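Local coordinates for protein fiber (Murine adenovirus 2, PDB 5NBH) that probably attaches the virus particle to host cells, with a trimeric distal domain that binds N-acetylglucosamine, at residues M182-S187 and F224-M229; F89-R94 and T148-V153. All blocks are in the same frame, centred on the assembly; numbering follows the deposited sequence.

Contact 1: M182-S187 and F224-M229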
loop_
_atom_site.group_PDB
_atom_site.type_symbol
_atom_site.label_atom_id
_atom_site.label_comp_id
_atom_site.label_asym_id
_atom_site.label_seq_id
_atom_site.Cartn_x
_atom_site.Cartn_y
_atom_site.Cartn_z
ATOM N N MET A 182 0.568 2.960 17.473
ATOM C CA MET A 182 -0.585 3.157 16.628
ATOM C C MET A 182 -1.847 2.986 17.494
ATOM O O MET A 182 -1.855 2.191 18.436
ATOM C CB MET A 182 -0.624 2.134 15.483
ATOM C CG MET A 182 0.444 2.295 14.409
ATOM S SD MET A 182 0.425 3.956 13.642
ATOM C CE MET A 182 1.316 3.736 12.108
ATOM N N PRO A 183 -2.914 3.715 17.145
ATOM C CA PRO A 183 -4.207 3.471 17.772
ATOM C C PRO A 183 -4.764 2.171 17.251
ATOM O O PRO A 183 -4.598 1.867 16.050
ATOM C CB PRO A 183 -5.038 4.657 17.331
ATOM C CG PRO A 183 -4.458 5.080 16.028
ATOM C CD PRO A 183 -2.992 4.763 16.104
ATOM N N ILE A 184 -5.463 1.437 18.106
ATOM C CA ILE A 184 -6.096 0.178 17.740
ATOM C C ILE A 184 -7.414 0.102 18.470
ATOM O O ILE A 184 -7.606 0.779 19.478
ATOM C CB ILE A 184 -5.271 -1.091 18.064
ATOM C CG1 ILE A 184 -4.815 -1.144 19.535
ATOM C CG2 ILE A 184 -4.055 -1.160 17.181
ATOM C CD1 ILE A 184 -4.467 -2.529 20.031
ATOM N N VAL A 185 -8.299 -0.690 17.917
ATOM C CA VAL A 185 -9.559 -0.991 18.546
ATOM C C VAL A 185 -9.629 -2.489 18.777
ATOM O O VAL A 185 -9.520 -3.270 17.831
ATOM C CB VAL A 185 -10.760 -0.505 17.716
ATOM C CG1 VAL A 185 -12.057 -0.932 18.413
ATOM C CG2 VAL A 185 -10.751 1.014 17.584
ATOM N N CYS A 186 -9.848 -2.877 20.035
ATOM C CA CYS A 186 -10.082 -4.252 20.399
ATOM C C CYS A 186 -11.584 -4.529 20.285
ATOM O O CYS A 186 -12.382 -3.686 20.659
ATOM C CB CYS A 186 -9.594 -4.551 21.815
ATOM S SG CYS A 186 -7.785 -4.587 21.927
ATOM N N SER A 187 -11.931 -5.694 19.779
ATOM C CA SER A 187 -13.327 -6.120 19.627
ATOM C C SER A 187 -13.453 -7.607 19.801
ATOM O O SER A 187 -12.454 -8.301 19.921
ATOM C CB SER A 187 -13.841 -5.714 18.238
ATOM O OG SER A 187 -13.236 -6.451 17.172
ATOM N N PHE A 224 -7.210 -7.355 17.438
ATOM C CA PHE A 224 -7.040 -6.093 16.733
ATOM C C PHE A 224 -6.263 -6.261 15.433
ATOM O O PHE A 224 -5.605 -7.274 15.282
ATOM C CB PHE A 224 -6.299 -5.090 17.616
ATOM C CG PHE A 224 -4.922 -5.519 18.012
ATOM C CD1 PHE A 224 -4.714 -6.296 19.150
ATOM C CD2 PHE A 224 -3.823 -5.128 17.277
ATOM C CE1 PHE A 224 -3.430 -6.671 19.535
ATOM C CE2 PHE A 224 -2.545 -5.506 17.656
ATOM C CZ PHE A 224 -2.348 -6.289 18.775
ATOM N N GLN A 225 -6.350 -5.264 14.535
ATOM C CA GLN A 225 -5.516 -5.156 13.323
ATOM C C GLN A 225 -4.729 -3.849 13.446
ATOM O O GLN A 225 -5.228 -2.846 13.975
ATOM C CB GLN A 225 -6.340 -5.146 11.982
ATOM C CG GLN A 225 -5.483 -5.082 10.683
ATOM C CD GLN A 225 -6.241 -5.132 9.323
ATOM O OE1 GLN A 225 -6.344 -4.115 8.630
ATOM N NE2 GLN A 225 -6.634 -6.321 8.893
ATOM N N MET A 226 -3.477 -3.872 13.026
ATOM C CA MET A 226 -2.722 -2.630 12.881
ATOM C C MET A 226 -1.646 -2.723 11.834
ATOM O O MET A 226 -1.220 -3.787 11.462
ATOM C CB MET A 226 -2.152 -2.099 14.195
ATOM C CG MET A 226 -1.151 -2.929 14.962
ATOM S SD MET A 226 -0.030 -1.720 15.714
ATOM C CE MET A 226 0.671 -1.223 14.145
ATOM N N SER A 227 -1.285 -1.564 11.320
ATOM C CA SER A 227 -0.310 -1.497 10.254
ATOM C C SER A 227 0.559 -0.319 10.516
ATOM O O SER A 227 0.133 0.640 11.170
ATOM C CB SER A 227 -0.998 -1.449 8.865
ATOM O OG SER A 227 -1.523 -0.195 8.599
ATOM N N PHE A 228 1.773 -0.386 10.014
ATOM C CA PHE A 228 2.698 0.745 10.025
ATOM C C PHE A 228 3.669 0.583 8.865
ATOM O O PHE A 228 3.773 -0.503 8.304
ATOM C CB PHE A 228 3.440 0.857 11.385
ATOM C CG PHE A 228 4.344 -0.305 11.695
ATOM C CD1 PHE A 228 3.871 -1.413 12.378
ATOM C CD2 PHE A 228 5.686 -0.277 11.345
ATOM C CE1 PHE A 228 4.697 -2.482 12.691
ATOM C CE2 PHE A 228 6.510 -1.356 11.640
ATOM C CZ PHE A 228 6.016 -2.458 12.288
ATOM N N MET A 229 4.390 1.642 8.522
ATOM C CA MET A 229 5.395 1.582 7.477
ATOM C C MET A 229 6.814 1.793 8.019
ATOM O O MET A 229 7.022 2.531 8.956
ATOM C CB MET A 229 5.067 2.615 6.407
ATOM C CG MET A 229 3.814 2.205 5.647
ATOM S SD MET A 229 3.204 3.264 4.326
ATOM C CE MET A 229 4.673 4.041 3.795
HETATM O O HOH W 1 -5.518 0.475 13.829
HETATM O O HOH W 2 -7.642 -1.685 15.269
HETATM O O HOH W 3 -8.047 -3.073 15.612
#
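Ile184 CD1 lies over one face of the Phe224 ring, 3.8 Å from its centroid and 19° off the normal, in a CH-pi contact. Phe224 CG sits between the backbone N and the carbonyl carbon (chi1 61°), and this rotation puts the ring against the isoleucine. The other branch, CG2, meets Met226 CB at 3.7 Å and also approaches the rim of the ring. Further along, Met182 bends at chi2 and sends CE to within 3.7 Å of Phe228 CB, crossing that side chain at about a right angle. Its contact with the methyl end of Met226 is less certain, because Met226 is modelled in two conformers.

No direct hydrogen bond joins the two antiparallel strands. One water bonds Pro183 O at 2.8 Å and, weakly, Gln225 O. Two further water sites between Val185 and Gln225 are too close together to be filled at once.

Within the chain these are the outermost strands of the two sheets of the beta-sandwich. Strand 191-205 flanks 182-187 and strand 116-125 flanks 224-229, while Gln225 NE2 hydrogen-bonds Met229 O of the second subunit, tying this seam to the trimer interface.

Contact 2: F89-R94 and T148-V153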
loop_
_atom_site.group_PDB
_atom_site.type_symbol
_atom_site.label_atom_id
_atom_site.label_comp_id
_atom_site.label_asym_id
_atom_site.label_seq_id
_atom_site.Cartn_x
_atom_site.Cartn_y
_atom_site.Cartn_z
ATOM N N PHE A 89 -2.133 -18.518 3.490
ATOM C CA PHE A 89 -3.583 -18.554 3.449
ATOM C C PHE A 89 -4.097 -19.523 4.520
ATOM O O PHE A 89 -3.691 -20.700 4.542
ATOM C CB PHE A 89 -4.034 -19.055 2.055
ATOM C CG PHE A 89 -3.683 -18.136 0.870
ATOM C CD1 PHE A 89 -3.481 -16.770 1.021
ATOM C CD2 PHE A 89 -3.592 -18.666 -0.428
ATOM C CE1 PHE A 89 -3.188 -15.945 -0.075
ATOM C CE2 PHE A 89 -3.299 -17.852 -1.525
ATOM C CZ PHE A 89 -3.098 -16.488 -1.349
ATOM N N ASN A 90 -4.923 -19.027 5.437
ATOM C CA ASN A 90 -5.540 -19.889 6.452
ATOM C C ASN A 90 -4.518 -20.574 7.404
ATOM O O ASN A 90 -4.823 -21.597 8.030
ATOM C CB ASN A 90 -6.399 -20.953 5.718
ATOM C CG ASN A 90 -7.707 -21.243 6.408
ATOM O OD1 ASN A 90 -7.798 -21.292 7.643
ATOM N ND2 ASN A 90 -8.744 -21.455 5.604
ATOM N N THR A 91 -3.313 -20.006 7.525
ATOM C CA THR A 91 -2.256 -20.578 8.368
ATOM C C THR A 91 -1.661 -19.492 9.267
ATOM O O THR A 91 -0.480 -19.127 9.153
ATOM C CB THR A 91 -1.190 -21.255 7.504
ATOM O OG1 THR A 91 -1.845 -22.094 6.540
ATOM C CG2 THR A 91 -0.223 -22.084 8.347
ATOM N N PRO A 92 -2.493 -18.969 10.184
ATOM C CA PRO A 92 -1.995 -17.939 11.086
ATOM C C PRO A 92 -0.892 -18.469 12.001
ATOM O O PRO A 92 -0.822 -19.664 12.255
ATOM C CB PRO A 92 -3.236 -17.539 11.882
ATOM C CG PRO A 92 -4.088 -18.743 11.881
ATOM C CD PRO A 92 -3.851 -19.406 10.557
ATOM N N MET A 93 -0.046 -17.551 12.470
ATOM C CA MET A 93 1.112 -17.869 13.299
ATOM C C MET A 93 0.714 -17.840 14.773
ATOM O O MET A 93 0.061 -16.908 15.228
ATOM C CB MET A 93 2.198 -16.838 13.038
ATOM C CG MET A 93 3.504 -17.188 13.658
ATOM S SD MET A 93 4.695 -15.961 13.296
ATOM C CE MET A 93 4.763 -16.023 11.487
ATOM N N ARG A 94 1.136 -18.858 15.506
ATOM C CA ARG A 94 0.882 -18.919 16.937
ATOM C C ARG A 94 1.962 -18.125 17.666
ATOM O O ARG A 94 3.178 -18.343 17.415
ATOM C CB ARG A 94 0.930 -20.386 17.364
ATOM C CG ARG A 94 0.527 -20.616 18.800
ATOM C CD ARG A 94 -0.859 -20.068 18.995
ATOM N NE ARG A 94 -1.564 -20.802 20.011
ATOM C CZ ARG A 94 -2.864 -20.730 20.176
ATOM N NH1 ARG A 94 -3.582 -19.928 19.403
ATOM N NH2 ARG A 94 -3.421 -21.449 21.124
ATOM N N THR A 148 9.885 -17.405 13.921
ATOM C CA THR A 148 8.781 -17.568 14.897
ATOM C C THR A 148 7.682 -18.495 14.400
ATOM O O THR A 148 7.047 -19.210 15.163
ATOM C CB THR A 148 8.163 -16.208 15.246
ATOM O OG1 THR A 148 9.196 -15.293 15.598
ATOM C CG2 THR A 148 7.152 -16.321 16.359
ATOM N N GLY A 149 7.465 -18.483 13.084
ATOM C CA GLY A 149 6.442 -19.296 12.476
ATOM C C GLY A 149 6.624 -19.277 10.970
ATOM O O GLY A 149 7.550 -18.646 10.470
ATOM N N ARG A 150 5.703 -19.902 10.268
ATOM C CA ARG A 150 5.844 -20.046 8.824
ATOM C C ARG A 150 5.324 -18.799 8.083
ATOM O O ARG A 150 4.189 -18.379 8.282
ATOM C CB ARG A 150 5.136 -21.312 8.329
ATOM C CG ARG A 150 5.299 -21.580 6.828
ATOM C CD ARG A 150 4.828 -22.985 6.430
ATOM N NE ARG A 150 4.306 -23.023 5.058
ATOM C CZ ARG A 150 3.080 -23.441 4.734
ATOM N NH1 ARG A 150 2.255 -23.883 5.664
ATOM N NH2 ARG A 150 2.683 -23.425 3.476
ATOM N N MET A 151 6.186 -18.248 7.233
ATOM C CA MET A 151 5.821 -17.179 6.297
ATOM C C MET A 151 6.388 -17.572 4.932
ATOM O O MET A 151 7.296 -18.391 4.858
ATOM C CB MET A 151 6.312 -15.825 6.768
ATOM C CG MET A 151 5.660 -15.396 8.096
ATOM S SD MET A 151 6.152 -13.740 8.640
ATOM C CE MET A 151 5.354 -12.709 7.397
ATOM N N GLN A 152 5.812 -16.979 3.884
ATOM C CA GLN A 152 6.073 -17.318 2.486
ATOM C C GLN A 152 6.111 -16.042 1.674
ATOM O O GLN A 152 5.359 -15.131 1.963
ATOM C CB GLN A 152 4.900 -18.143 1.951
ATOM C CG GLN A 152 4.890 -19.536 2.503
ATOM C CD GLN A 152 3.769 -20.420 1.995
ATOM O OE1 GLN A 152 3.819 -21.634 2.194
ATOM N NE2 GLN A 152 2.777 -19.841 1.334
ATOM N N VAL A 153 6.969 -15.994 0.654
ATOM C CA VAL A 153 6.893 -14.921 -0.323
ATOM C C VAL A 153 5.819 -15.367 -1.345
ATOM O O VAL A 153 5.921 -16.457 -1.914
ATOM C CB VAL A 153 8.249 -14.647 -1.018
ATOM C CG1 VAL A 153 8.111 -13.479 -1.991
ATOM C CG2 VAL A 153 9.363 -14.361 -0.016
HETATM O O HOH W 4 2.235 -19.088 10.072
HETATM O O HOH W 5 4.487 -20.098 15.786
#
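Thr148 meets Met93 through its methyl branch, with CG2 3.9 Å from Met93 SD. Its hydroxyl serves another part of the fold, taking the backbone N of Gln138 on strand 131-140 as partner. The carbonyl is joined to the first segment by water, which donates to Thr148 O at 2.8 Å and to Arg94 O.

Gly149 follows, and with no side chain between them the methionine lies directly along its backbone: Met93 CG is 3.8 Å from Gly149 CA, and SD is equally near Gly149 N. Met93 reaches this far because its chain runs extended through chi2 and turns only at chi3 (-61°), which carries CE onward to the following residues. A glycerol, probably from the crystallisation liquor, is bound beside Gly149.

Arg150 takes part through its carbonyl. A second water donates to Arg150 O at 2.7 Å and to Thr91 O at 2.9 Å, bridging the two loops. The Arg150 guanidinium passes near the Thr91 methyl, but the side chain has two conformers and this approach is doubtful. Thr91 OG1 turns instead to Phe89 O within its own loop, approaching from above the carbonyl plane.

Met151 then receives the end of Met93, CG to CE at 3.6 Å, the two side chains crossing at about a right angle. Both also touch Cys146. With Gln152 regular pairing begins, through backbone hydrogen bonds to Gln86 farther back on strand 83-96.

Between the two segments, the joint rests largely on the buried Met93 side chain and two bridging waters, where strand 83-96 is interrupted. The methionine supplies nonpolar packing without direct hydrogen bonds, and the waters satisfy carbonyls that have no donor across the gap.

In the fold
Contact 1 is buried and contact 2 lies at the surface; their centres are 19 Å apart and they do not touch. Both involve outermost strands of the same five-stranded sheet: 223-231 in contact 1 and 152-153 in contact 2. Contact 1 brings that sheet against the edge of the four-stranded one, whereas contact 2 joins the loop leading into strand 152-153 to the interrupted part of strand 83-96, the neighbour of 152-153 within the sheet. Neither has a direct hydrogen bond between its segments, and both use water. Several hydrophobic side chains, with one aromatic face among them, pack in contact 1 near the trimer interface; contact 2 relies largely on a single methionine laid along the backbone of a partly exposed loop.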